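Local coordinates for Lmo1340 protein (Listeria monocytogenes, PDB 4NLM), which is of unknown function but is probably a surface lipoprotein built around a YqgU-like six-bladed beta-propeller domain, at residues Asp200-Gln208 / Asn217-Phe226. Sequence-based numbering, arbitrary orientation.
Sequences DELGNLYLQ and NLIVANIMQF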
ATOM      1  N   ASP A 200      11.974   2.528  19.100  1.00 30.75           N
ATOM      2  CA  ASP A 200      10.856   1.928  19.815  1.00 25.49           C
ATOM      3  C   ASP A 200       9.888   1.177  18.899  1.00 22.60           C
ATOM      4  O   ASP A 200       9.615   1.601  17.780  1.00 22.95           O
ATOM      5  CB  ASP A 200      10.071   3.001  20.582  1.00 23.37           C
ATOM      6  CG  ASP A 200      10.823   3.527  21.794  1.00 23.88           C
ATOM      7  OD1 ASP A 200      11.907   2.993  22.136  1.00 28.57           O
ATOM      8  OD2 ASP A 200      10.319   4.483  22.421  1.00 24.74           O
ATOM      9  N   GLU A 201       9.398   0.033  19.365  1.00 21.03           N
ATOM     10  CA  GLU A 201       8.409  -0.712  18.619  1.00 19.26           C
ATOM     11  C   GLU A 201       7.031  -0.031  18.702  1.00 19.05           C
ATOM     12  O   GLU A 201       6.286   0.005  17.721  1.00 23.03           O
ATOM     13  CB  GLU A 201       8.325  -2.126  19.153  1.00 20.69           C
ATOM     14  CG  GLU A 201       7.450  -3.017  18.294  1.00 23.14           C
ATOM     15  CD  GLU A 201       7.748  -4.481  18.513  1.00 25.66           C
ATOM     16  OE1 GLU A 201       6.981  -5.092  19.264  1.00 26.88           O
ATOM     17  OE2 GLU A 201       8.774  -4.997  17.984  1.00 30.60           O
ATOM     18  N   LEU A 202       6.710   0.480  19.890  1.00 17.23           N
ATOM     19  CA  LEU A 202       5.432   1.135  20.152  1.00 16.54           C
ATOM     20  C   LEU A 202       5.499   2.642  20.169  1.00 14.25           C
ATOM     21  O   LEU A 202       6.513   3.223  20.477  1.00 18.82           O
ATOM     22  CB  LEU A 202       4.862   0.689  21.533  1.00 22.29           C
ATOM     23  CG  LEU A 202       4.478  -0.746  21.856  1.00 24.57           C
ATOM     24  CD1 LEU A 202       4.185  -0.927  23.326  1.00 22.60           C
ATOM     25  CD2 LEU A 202       3.261  -1.088  21.045  1.00 24.87           C
ATOM     26  N   GLY A 203       4.373   3.264  19.879  1.00 14.96           N
ATOM     27  CA  GLY A 203       4.208   4.711  19.992  1.00 15.29           C
ATOM     28  C   GLY A 203       2.788   5.006  20.412  1.00 15.54           C
ATOM     29  O   GLY A 203       2.044   4.106  20.776  1.00 15.61           O
ATOM     30  N   ASN A 204       2.409   6.273  20.372  1.00 15.10           N
ATOM     31  CA  ASN A 204       1.050   6.686  20.695  1.00 15.64           C
ATOM     32  C   ASN A 204       0.469   7.373  19.474  1.00 14.59           C
ATOM     33  O   ASN A 204       1.156   8.158  18.825  1.00 15.45           O
ATOM     34  CB  ASN A 204       1.082   7.590  21.921  1.00 17.84           C
ATOM     35  CG  ASN A 204       1.525   6.838  23.151  1.00 19.37           C
ATOM     36  OD1 ASN A 204       0.829   5.938  23.598  1.00 23.34           O
ATOM     37  ND2 ASN A 204       2.695   7.173  23.682  1.00 28.19           N
ATOM     38  N   LEU A 205      -0.776   7.052  19.145  0.50 13.72           N
ATOM     39  CA  LEU A 205      -1.426   7.623  17.969  0.50 13.10           C
ATOM     40  C   LEU A 205      -2.106   8.932  18.294  0.50 13.27           C
ATOM     41  O   LEU A 205      -2.882   8.992  19.236  0.50 15.80           O
ATOM     42  CB  LEU A 205      -2.478   6.686  17.422  0.50 11.55           C
ATOM     43  CG  LEU A 205      -2.081   5.288  17.032  0.50 10.16           C
ATOM     44  CD1 LEU A 205      -3.239   4.640  16.307  0.50 13.42           C
ATOM     45  CD2 LEU A 205      -0.873   5.370  16.119  0.50  9.97           C
ATOM     46  N   TYR A 206      -1.813   9.943  17.476  1.00 14.36           N
ATOM     47  CA  TYR A 206      -2.356  11.276  17.606  1.00 16.05           C
ATOM     48  C   TYR A 206      -3.105  11.670  16.348  1.00 16.23           C
ATOM     49  O   TYR A 206      -2.727  11.312  15.243  1.00 16.78           O
ATOM     50  CB  TYR A 206      -1.224  12.286  17.832  1.00 17.92           C
ATOM     51  CG  TYR A 206      -0.657  12.230  19.214  1.00 19.06           C
ATOM     52  CD1 TYR A 206       0.344  11.343  19.527  1.00 18.33           C
ATOM     53  CD2 TYR A 206      -1.114  13.081  20.207  1.00 23.39           C
ATOM     54  CE1 TYR A 206       0.878  11.279  20.796  1.00 23.62           C
ATOM     55  CE2 TYR A 206      -0.586  13.026  21.487  1.00 28.92           C
ATOM     56  CZ  TYR A 206       0.404  12.112  21.774  1.00 28.23           C
ATOM     57  OH  TYR A 206       0.949  12.043  23.035  1.00 35.72           O
ATOM     58  N   LEU A 207      -4.178  12.437  16.542  1.00 17.88           N
ATOM     59  CA  LEU A 207      -4.974  13.009  15.460  1.00 16.37           C
ATOM     60  C   LEU A 207      -4.717  14.519  15.450  1.00 17.83           C
ATOM     61  O   LEU A 207      -4.651  15.149  16.509  1.00 19.02           O
ATOM     62  CB  LEU A 207      -6.466  12.810  15.705  1.00 20.01           C
ATOM     63  CG  LEU A 207      -7.429  13.300  14.621  1.00 18.83           C
ATOM     64  CD1 LEU A 207      -7.219  12.549  13.313  1.00 19.42           C
ATOM     65  CD2 LEU A 207      -8.878  13.135  15.075  1.00 22.13           C
ATOM     66  N   GLN A 208      -4.564  15.093  14.270  1.00 15.34           N
ATOM     67  CA  GLN A 208      -4.368  16.540  14.154  1.00 16.10           C
ATOM     68  C   GLN A 208      -4.854  17.035  12.824  1.00 17.01           C
ATOM     69  O   GLN A 208      -4.907  16.317  11.838  1.00 16.50           O
ATOM     70  CB  GLN A 208      -2.887  16.889  14.268  1.00 18.25           C
ATOM     71  CG  GLN A 208      -1.991  16.024  13.389  1.00 20.43           C
ATOM     72  CD  GLN A 208      -1.065  15.095  14.180  1.00 18.84           C
ATOM     73  OE1 GLN A 208      -0.236  15.596  14.963  1.00 23.73           O
ATOM     74  NE2 GLN A 208      -1.154  13.753  13.957  1.00 19.13           N
ATOM     75  N   ASN A 217      -4.047  15.686  19.274  0.60 27.13           N
ATOM     76  CA  ASN A 217      -4.737  15.004  20.367  0.60 28.34           C
ATOM     77  C   ASN A 217      -4.523  13.488  20.360  0.60 27.53           C
ATOM     78  O   ASN A 217      -4.632  12.836  19.318  0.60 20.71           O
ATOM     79  CB  ASN A 217      -6.234  15.312  20.282  0.60 29.22           C
ATOM     80  CG  ASN A 217      -7.062  14.547  21.300  0.60 39.88           C
ATOM     81  OD1 ASN A 217      -6.631  14.365  22.436  0.60 42.59           O
ATOM     82  ND2 ASN A 217      -8.249  14.096  20.904  0.60 40.69           N
ATOM     83  N   LEU A 218      -4.233  12.941  21.538  1.00 25.68           N
ATOM     84  CA  LEU A 218      -4.022  11.501  21.714  1.00 22.33           C
ATOM     85  C   LEU A 218      -5.320  10.737  21.490  1.00 24.08           C
ATOM     86  O   LEU A 218      -6.326  11.011  22.155  1.00 27.76           O
ATOM     87  CB  LEU A 218      -3.548  11.218  23.138  1.00 25.87           C
ATOM     88  CG  LEU A 218      -3.507   9.733  23.515  1.00 29.52           C
ATOM     89  CD1 LEU A 218      -2.357   9.076  22.797  1.00 25.96           C
ATOM     90  CD2 LEU A 218      -3.379   9.550  25.018  1.00 32.56           C
ATOM     91  N   ILE A 219      -5.311   9.775  20.569  1.00 19.11           N
ATOM     92  CA  ILE A 219      -6.505   8.987  20.296  1.00 19.77           C
ATOM     93  C   ILE A 219      -6.351   7.506  20.675  1.00 16.92           C
ATOM     94  O   ILE A 219      -7.319   6.881  21.078  1.00 20.97           O
ATOM     95  CB  ILE A 219      -7.026   9.170  18.853  1.00 20.63           C
ATOM     96  CG1 ILE A 219      -5.934   8.874  17.830  1.00 20.11           C
ATOM     97  CG2 ILE A 219      -7.575  10.590  18.662  1.00 20.71           C
ATOM     98  CD1 ILE A 219      -6.437   8.685  16.417  1.00 19.27           C
ATOM     99  N   VAL A 220      -5.148   6.944  20.579  1.00 17.81           N
ATOM    100  CA  VAL A 220      -4.936   5.535  20.933  1.00 18.12           C
ATOM    101  C   VAL A 220      -3.512   5.360  21.455  1.00 17.05           C
ATOM    102  O   VAL A 220      -2.563   5.674  20.769  1.00 17.18           O
ATOM    103  CB  VAL A 220      -5.145   4.581  19.725  1.00 18.23           C
ATOM    104  CG1 VAL A 220      -5.144   3.147  20.195  1.00 18.84           C
ATOM    105  CG2 VAL A 220      -6.449   4.872  18.998  1.00 21.64           C
ATOM    106  N   ALA A 221      -3.372   4.817  22.655  1.00 18.28           N
ATOM    107  CA  ALA A 221      -2.079   4.646  23.251  1.00 17.67           C
ATOM    108  C   ALA A 221      -1.452   3.308  22.886  1.00 15.58           C
ATOM    109  O   ALA A 221      -2.126   2.326  22.638  1.00 17.29           O
ATOM    110  CB  ALA A 221      -2.212   4.730  24.767  1.00 22.46           C
ATOM    111  N   ASN A 222      -0.128   3.292  22.849  1.00 16.42           N
ATOM    112  CA  ASN A 222       0.653   2.055  22.772  1.00 15.03           C
ATOM    113  C   ASN A 222       0.342   1.155  21.582  1.00 15.15           C
ATOM    114  O   ASN A 222      -0.031  -0.006  21.732  1.00 16.12           O
ATOM    115  CB  ASN A 222       0.481   1.307  24.088  1.00 15.53           C
ATOM    116  CG  ASN A 222       0.868   2.143  25.283  1.00 17.18           C
ATOM    117  OD1 ASN A 222       1.956   2.741  25.326  1.00 20.02           O
ATOM    118  ND2 ASN A 222      -0.021   2.216  26.246  1.00 16.78           N
ATOM    119  N   ILE A 223       0.594   1.691  20.402  1.00 14.24           N
ATOM    120  CA  ILE A 223       0.355   1.019  19.143  1.00 13.07           C
ATOM    121  C   ILE A 223       1.651   0.808  18.368  1.00 12.33           C
ATOM    122  O   ILE A 223       2.520   1.685  18.331  1.00 13.17           O
ATOM    123  CB  ILE A 223      -0.626   1.854  18.304  1.00 13.17           C
ATOM    124  CG1 ILE A 223      -1.980   1.944  19.024  1.00 15.60           C
ATOM    125  CG2 ILE A 223      -0.777   1.292  16.902  1.00 14.49           C
ATOM    126  CD1 ILE A 223      -2.576   0.626  19.437  1.00 16.56           C
HETATM  127  N   MSE A 224       1.799  -0.362  17.766  1.00 12.73           N
HETATM  128  CA  MSE A 224       2.975  -0.655  16.951  1.00 12.32           C
HETATM  129  C   MSE A 224       2.839  -0.232  15.503  1.00 13.09           C
HETATM  130  O   MSE A 224       3.771   0.328  14.944  1.00 18.28           O
HETATM  131  CB  MSE A 224       3.244  -2.168  17.027  1.00 15.84           C
HETATM  132  CG  MSE A 224       4.411  -2.610  16.183  1.00 19.04           C
HETATM  133 SE   MSE A 224       4.472  -4.563  16.160  1.00 23.84          SE
HETATM  134  CE  MSE A 224       3.748  -5.010  17.894  1.00 24.85           C
ATOM    135  N   GLN A 225       1.674  -0.457  14.897  1.00 12.45           N
ATOM    136  CA  GLN A 225       1.507  -0.188  13.483  1.00 13.54           C
ATOM    137  C   GLN A 225       0.033   0.166  13.306  1.00 10.77           C
ATOM    138  O   GLN A 225      -0.806  -0.327  14.068  1.00 11.53           O
ATOM    139  CB  GLN A 225       1.860  -1.456  12.680  1.00 14.55           C
ATOM    140  CG  GLN A 225       1.908  -1.252  11.176  1.00 18.84           C
ATOM    141  CD  GLN A 225       2.454  -2.471  10.469  1.00 18.31           C
ATOM    142  OE1 GLN A 225       3.384  -3.094  10.962  1.00 24.52           O
ATOM    143  NE2 GLN A 225       1.945  -2.764   9.300  1.00 25.28           N
ATOM    144  N   PHE A 226      -0.323   0.959  12.297  1.00 10.77           N
ATOM    145  CA  PHE A 226      -1.721   1.305  12.067  1.00 10.22           C
ATOM    146  C   PHE A 226      -1.913   1.525  10.589  1.00 10.42           C
ATOM    147  O   PHE A 226      -0.963   1.704   9.835  1.00 12.09           O
ATOM    148  CB  PHE A 226      -2.125   2.521  12.877  1.00 11.54           C
ATOM    149  CG  PHE A 226      -1.586   3.807  12.341  1.00 12.07           C
ATOM    150  CD1 PHE A 226      -0.287   4.196  12.589  1.00 12.92           C
ATOM    151  CD2 PHE A 226      -2.391   4.641  11.590  1.00 13.39           C
ATOM    152  CE1 PHE A 226       0.217   5.378  12.089  1.00 14.44           C
ATOM    153  CE2 PHE A 226      -1.895   5.811  11.076  1.00 18.60           C
ATOM    154  CZ  PHE A 226      -0.589   6.178  11.321  1.00 16.63           C
TER
HETATM  155  O   HOH W   1       3.879   3.651  23.590  1.00 33.67           O
HETATM  156  O   HOH W   2       3.746   4.770  25.508  1.00 33.99           O
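Gly203 pairs with Ile223, Leu205 with Val220 and Leu207 with Asn217 as antiparallel hydrogen-bonded pairs; strands 203-209 and 212-223 form the hairpin at the edge of a four-stranded sheet, one blade of the propeller, and the 217-226 segment runs on past it. Two bulges break the register. Ile219 and Val220 both face Leu205, a classic bulge: Leu205 O takes a nearly straight bond from Ile219 N (2.9 Å, 171° at the hydrogen) and a weak one from Val220 N. Asn222 and Ile223 both face Gly203, a G1 bulge. The side chain of Asn204 grips this second bulge, its OD1 accepting from Asn222 N at 2.9 Å, with the donor above the amide plane, 36° out of it. A water joins the same two residues, accepting from Asn204 ND2 and donating to Asn222 OD1.

Leu205 shares one face of the sheet with Val220 and Ile223. In the conformer described, one of two modelled, its CG stands anti to its own carbonyl carbon (chi1 -57°), which carries the methyl groups over the 217-226 segment: CD1 lies 3.9 Å from Val220 CB, side by side with that valine, whereas Ile223 crosses the leucine at about a right angle. In the same conformer CD2 reaches Phe226 CD1 at 3.8 Å, beyond the corner where the chain leaves this blade for strand 225-229 of the next sheet. On the face carrying Tyr206 and Leu218, the tyrosine lays its ring by the Leu218 backbone, and Leu218 CD1 sits 4.2 Å above one side of the ring, offset toward the rim. At the far end, Glu201 and selenomethionine Met224 cross obliquely; Glu201 OE1, hydrogen-bonded to Thr270 OG1, also touches Met224 CE at 3.5 Å.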